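Local structure of alpha-1,6-mannanase (Bacteroides thetaiotaomicron, 4V1S) at residues A[225-236]-A[270-281]. The protein probably hydrolyses alpha-1,6-mannosidic linkages of mannan as a family 76 glycoside hydrolase of a gut symbiont. Numbering follows the deposited sequence. Where two conformers were deposited one is given.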
loop_
_atom_site.group_PDB
_atom_site.type_symbol
_atom_site.label_atom_id
_atom_site.label_comp_id
_atom_site.label_asym_id
_atom_site.label_seq_id
_atom_site.Cartn_x
_atom_site.Cartn_y
_atom_site.Cartn_z
ATOM N N LEU A 225 -0.030 7.285 18.507
ATOM C CA LEU A 225 1.356 7.745 18.411
ATOM C C LEU A 225 2.267 6.846 19.238
ATOM O O LEU A 225 3.330 6.429 18.762
ATOM C CB LEU A 225 1.499 9.201 18.856
ATOM C CG LEU A 225 2.933 9.769 18.891
ATOM C CD1 LEU A 225 3.626 9.710 17.533
ATOM C CD2 LEU A 225 2.910 11.195 19.390
ATOM N N ASP A 226 1.847 6.511 20.457
ATOM C CA ASP A 226 2.670 5.665 21.316
ATOM C C ASP A 226 2.859 4.271 20.725
ATOM O O ASP A 226 3.939 3.703 20.838
ATOM C CB ASP A 226 2.076 5.574 22.724
ATOM C CG ASP A 226 2.163 6.895 23.488
ATOM O OD1 ASP A 226 3.047 7.748 23.184
ATOM O OD2 ASP A 226 1.343 7.067 24.405
ATOM N N ALA A 227 1.822 3.742 20.065
ATOM C CA ALA A 227 1.929 2.457 19.396
ATOM C C ALA A 227 2.938 2.532 18.244
ATOM O O ALA A 227 3.775 1.657 18.123
ATOM C CB ALA A 227 0.573 1.984 18.907
ATOM N N ALA A 228 2.861 3.577 17.418
ATOM C CA ALA A 228 3.788 3.733 16.311
ATOM C C ALA A 228 5.237 3.770 16.814
ATOM O O ALA A 228 6.131 3.122 16.249
ATOM C CB ALA A 228 3.471 4.977 15.499
ATOM N N ILE A 229 5.468 4.503 17.893
ATOM C CA ILE A 229 6.820 4.642 18.463
ATOM C C ILE A 229 7.330 3.311 18.988
ATOM O O ILE A 229 8.469 2.924 18.732
ATOM C CB ILE A 229 6.837 5.725 19.565
ATOM C CG1 ILE A 229 6.638 7.113 18.930
ATOM C CG2 ILE A 229 8.139 5.694 20.354
ATOM C CD1 ILE A 229 6.353 8.223 19.934
ATOM N N ARG A 230 6.471 2.604 19.716
ATOM C CA ARG A 230 6.821 1.323 20.282
ATOM C C ARG A 230 7.163 0.300 19.191
ATOM O O ARG A 230 8.187 -0.386 19.261
ATOM C CB ARG A 230 5.666 0.827 21.166
ATOM C CG ARG A 230 5.894 -0.510 21.816
ATOM C CD ARG A 230 4.700 -0.929 22.671
ATOM N NE ARG A 230 3.493 -1.120 21.865
ATOM C CZ ARG A 230 2.390 -0.373 21.879
ATOM N NH1 ARG A 230 2.255 0.677 22.688
ATOM N NH2 ARG A 230 1.381 -0.696 21.067
ATOM N N ILE A 231 6.273 0.176 18.202
ATOM C CA ILE A 231 6.498 -0.752 17.108
ATOM C C ILE A 231 7.739 -0.338 16.305
ATOM O O ILE A 231 8.550 -1.182 15.924
ATOM C CB ILE A 231 5.254 -0.830 16.208
ATOM C CG1 ILE A 231 4.083 -1.463 16.993
ATOM C CG2 ILE A 231 5.565 -1.600 14.934
ATOM C CD1 ILE A 231 2.734 -1.185 16.363
ATOM N N ASN A 232 7.903 0.953 16.057
ATOM C CA ASN A 232 9.094 1.430 15.358
ATOM C C ASN A 232 10.390 1.080 16.076
ATOM O O ASN A 232 11.332 0.584 15.463
ATOM C CB ASN A 232 9.065 2.922 15.140
ATOM C CG ASN A 232 10.239 3.383 14.302
ATOM O OD1 ASN A 232 10.458 2.873 13.198
ATOM N ND2 ASN A 232 11.027 4.311 14.834
ATOM N N ASP A 233 10.429 1.346 17.377
ATOM C CA ASP A 233 11.624 1.025 18.178
ATOM C C ASP A 233 11.995 -0.456 18.007
ATOM O O ASP A 233 13.158 -0.791 17.778
ATOM C CB ASP A 233 11.376 1.334 19.647
ATOM C CG ASP A 233 11.426 2.813 19.960
ATOM O OD1 ASP A 233 11.776 3.634 19.087
ATOM O OD2 ASP A 233 11.084 3.155 21.106
ATOM N N TRP A 234 10.998 -1.342 18.089
ATOM C CA TRP A 234 11.250 -2.778 17.905
ATOM C C TRP A 234 11.770 -3.073 16.494
ATOM O O TRP A 234 12.704 -3.867 16.303
ATOM C CB TRP A 234 9.987 -3.611 18.192
ATOM C CG TRP A 234 10.209 -5.081 18.032
ATOM C CD1 TRP A 234 10.651 -5.974 18.992
ATOM C CD2 TRP A 234 10.047 -5.845 16.836
ATOM N NE1 TRP A 234 10.763 -7.231 18.456
ATOM C CE2 TRP A 234 10.398 -7.184 17.136
ATOM C CE3 TRP A 234 9.595 -5.542 15.553
ATOM C CZ2 TRP A 234 10.318 -8.200 16.191
ATOM C CZ3 TRP A 234 9.523 -6.555 14.609
ATOM C CH2 TRP A 234 9.902 -7.862 14.927
ATOM N N THR A 235 11.121 -2.468 15.502
ATOM C CA THR A 235 11.440 -2.748 14.118
ATOM C C THR A 235 12.861 -2.291 13.773
ATOM O O THR A 235 13.629 -3.024 13.137
ATOM C CB THR A 235 10.405 -2.108 13.203
ATOM O OG1 THR A 235 9.084 -2.525 13.619
ATOM C CG2 THR A 235 10.629 -2.535 11.764
ATOM N N VAL A 236 13.216 -1.100 14.208
ATOM C CA VAL A 236 14.598 -0.580 14.014
ATOM C C VAL A 236 15.651 -1.483 14.708
ATOM O O VAL A 236 16.726 -1.762 14.173
ATOM C CB VAL A 236 14.668 0.903 14.469
ATOM C CG1 VAL A 236 16.099 1.386 14.585
ATOM C CG2 VAL A 236 13.851 1.768 13.499
ATOM N N MET A 270 7.971 2.035 5.725
ATOM C CA MET A 270 8.697 2.629 6.848
ATOM C C MET A 270 9.000 4.111 6.619
ATOM O O MET A 270 8.777 4.918 7.506
ATOM C CB MET A 270 9.968 1.856 7.219
ATOM C CG MET A 270 9.730 0.439 7.772
ATOM S SD MET A 270 8.776 0.345 9.308
ATOM C CE MET A 270 10.034 0.925 10.432
ATOM N N ILE A 271 9.415 4.460 5.409
ATOM C CA ILE A 271 9.662 5.851 5.051
ATOM C C ILE A 271 8.376 6.678 5.278
ATOM O O ILE A 271 8.407 7.739 5.914
ATOM C CB ILE A 271 10.179 5.976 3.604
ATOM C CG1 ILE A 271 11.581 5.403 3.480
ATOM C CG2 ILE A 271 10.169 7.433 3.146
ATOM C CD1 ILE A 271 11.908 5.012 2.035
ATOM N N ARG A 272 7.247 6.219 4.731
ATOM C CA ARG A 272 6.018 6.982 4.870
ATOM C C ARG A 272 5.671 7.170 6.358
ATOM O O ARG A 272 5.232 8.247 6.794
ATOM C CB ARG A 272 4.876 6.296 4.132
ATOM C CG ARG A 272 5.104 6.155 2.646
ATOM C CD ARG A 272 3.808 5.853 1.913
ATOM N NE ARG A 272 3.019 7.076 1.898
ATOM C CZ ARG A 272 1.713 7.174 1.726
ATOM N NH1 ARG A 272 0.954 6.099 1.527
ATOM N NH2 ARG A 272 1.161 8.388 1.745
ATOM N N SER A 273 5.863 6.109 7.140
ATOM C CA SER A 273 5.605 6.161 8.583
ATOM C C SER A 273 6.507 7.173 9.264
ATOM O O SER A 273 6.033 8.009 10.044
ATOM C CB SER A 273 5.777 4.776 9.205
ATOM O OG SER A 273 4.815 3.858 8.708
ATOM N N TRP A 274 7.802 7.088 8.980
ATOM C CA TRP A 274 8.755 7.985 9.599
ATOM C C TRP A 274 8.480 9.441 9.282
ATOM O O TRP A 274 8.663 10.315 10.153
ATOM C CB TRP A 274 10.180 7.625 9.215
ATOM C CG TRP A 274 10.692 6.330 9.781
ATOM C CD1 TRP A 274 10.455 5.809 11.020
ATOM C CD2 TRP A 274 11.576 5.403 9.114
ATOM N NE1 TRP A 274 11.131 4.621 11.162
ATOM C CE2 TRP A 274 11.825 4.346 10.013
ATOM C CE3 TRP A 274 12.167 5.361 7.847
ATOM C CZ2 TRP A 274 12.659 3.264 9.693
ATOM C CZ3 TRP A 274 12.971 4.292 7.525
ATOM C CH2 TRP A 274 13.216 3.249 8.442
ATOM N N LEU A 275 8.027 9.735 8.063
ATOM C CA LEU A 275 7.703 11.123 7.716
ATOM C C LEU A 275 6.549 11.624 8.561
ATOM O O LEU A 275 6.556 12.783 8.984
ATOM C CB LEU A 275 7.440 11.278 6.207
ATOM C CG LEU A 275 8.686 11.055 5.325
ATOM C CD1 LEU A 275 8.272 11.080 3.878
ATOM C CD2 LEU A 275 9.777 12.092 5.588
ATOM N N LYS A 276 5.544 10.787 8.818
ATOM C CA LYS A 276 4.442 11.205 9.698
ATOM C C LYS A 276 4.904 11.348 11.141
ATOM O O LYS A 276 4.457 12.252 11.849
ATOM C CB LYS A 276 3.239 10.271 9.615
ATOM C CG LYS A 276 2.618 10.264 8.229
ATOM C CD LYS A 276 1.192 9.753 8.216
ATOM C CE LYS A 276 0.203 10.850 8.606
ATOM N NZ LYS A 276 0.115 11.888 7.533
ATOM N N MET A 277 5.808 10.467 11.573
ATOM C CA MET A 277 6.327 10.546 12.941
ATOM C C MET A 277 7.141 11.810 13.120
ATOM O O MET A 277 7.071 12.441 14.173
ATOM C CB MET A 277 7.139 9.311 13.294
ATOM C CG MET A 277 6.273 8.052 13.290
ATOM S SD MET A 277 7.140 6.511 13.481
ATOM C CE MET A 277 7.359 6.531 15.274
ATOM N N TYR A 278 7.863 12.204 12.078
ATOM C CA TYR A 278 8.565 13.475 12.085
ATOM C C TYR A 278 7.616 14.651 12.264
ATOM O O TYR A 278 7.850 15.523 13.107
ATOM C CB TYR A 278 9.355 13.646 10.791
ATOM C CG TYR A 278 9.977 15.012 10.652
ATOM C CD1 TYR A 278 10.870 15.491 11.606
ATOM C CD2 TYR A 278 9.679 15.820 9.559
ATOM C CE1 TYR A 278 11.441 16.746 11.480
ATOM C CE2 TYR A 278 10.259 17.062 9.421
ATOM C CZ TYR A 278 11.130 17.524 10.389
ATOM O OH TYR A 278 11.708 18.759 10.240
ATOM N N GLN A 279 6.542 14.682 11.487
ATOM C CA GLN A 279 5.559 15.774 11.618
ATOM C C GLN A 279 4.923 15.810 13.014
ATOM O O GLN A 279 4.701 16.896 13.570
ATOM C CB GLN A 279 4.473 15.650 10.544
ATOM C CG GLN A 279 4.995 15.844 9.125
ATOM C CD GLN A 279 5.713 17.183 8.880
ATOM O OE1 GLN A 279 6.604 17.286 8.017
ATOM N NE2 GLN A 279 5.331 18.215 9.620
ATOM N N ALA A 280 4.662 14.641 13.590
ATOM C CA ALA A 280 4.006 14.553 14.896
ATOM C C ALA A 280 4.911 14.947 16.072
ATOM O O ALA A 280 4.448 15.564 17.040
ATOM C CB ALA A 280 3.453 13.155 15.115
ATOM N N THR A 281 6.184 14.572 15.996
ATOM C CA THR A 281 7.106 14.725 17.121
ATOM C C THR A 281 8.086 15.876 16.939
ATOM O O THR A 281 8.682 16.337 17.913
ATOM C CB THR A 281 7.932 13.445 17.330
ATOM O OG1 THR A 281 8.773 13.242 16.195
ATOM C CG2 THR A 281 7.018 12.221 17.560
#
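L225 rests CD1 against A280 CB and T281 CG2, 4.2 Å from each, at the C-terminal end of helix 264-281. One turn on, A228 and I229 receive the tip of M277: its CE lies 3.7 Å from I229 CA and 3.8 Å from the A228 carbonyl O. The bend at the end of the M277 chain turns this methyl onto the backbone of helix 222-239. N232 then makes the polar link. Swung out from the helix by a chi1 of -175°, it offers OD1 to the indole N-H of W274, NE1 to OD1 being 2.8 Å. The oxygen sits near the indole plane, but the amide stands 76° to the ring, and NE1 approaches from above the carbonyl plane. Without this amide, as with an alanine here, buried W274 NE1 would probably lose its acceptor and a gap open beside M270 CE. That methyl also meets T235 CG2 tip to tip at 3.8 Å. V236 CG2 finishes the contact near W274 CZ2. Two helices of the GH76 (alpha/alpha)6 barrel, N-to-C directions 130° apart over these segments, thus pack through bent methionine side chains, while the N232–W274 bond, with helix 284-301 packing on W274, is likely to help set the indole's turn.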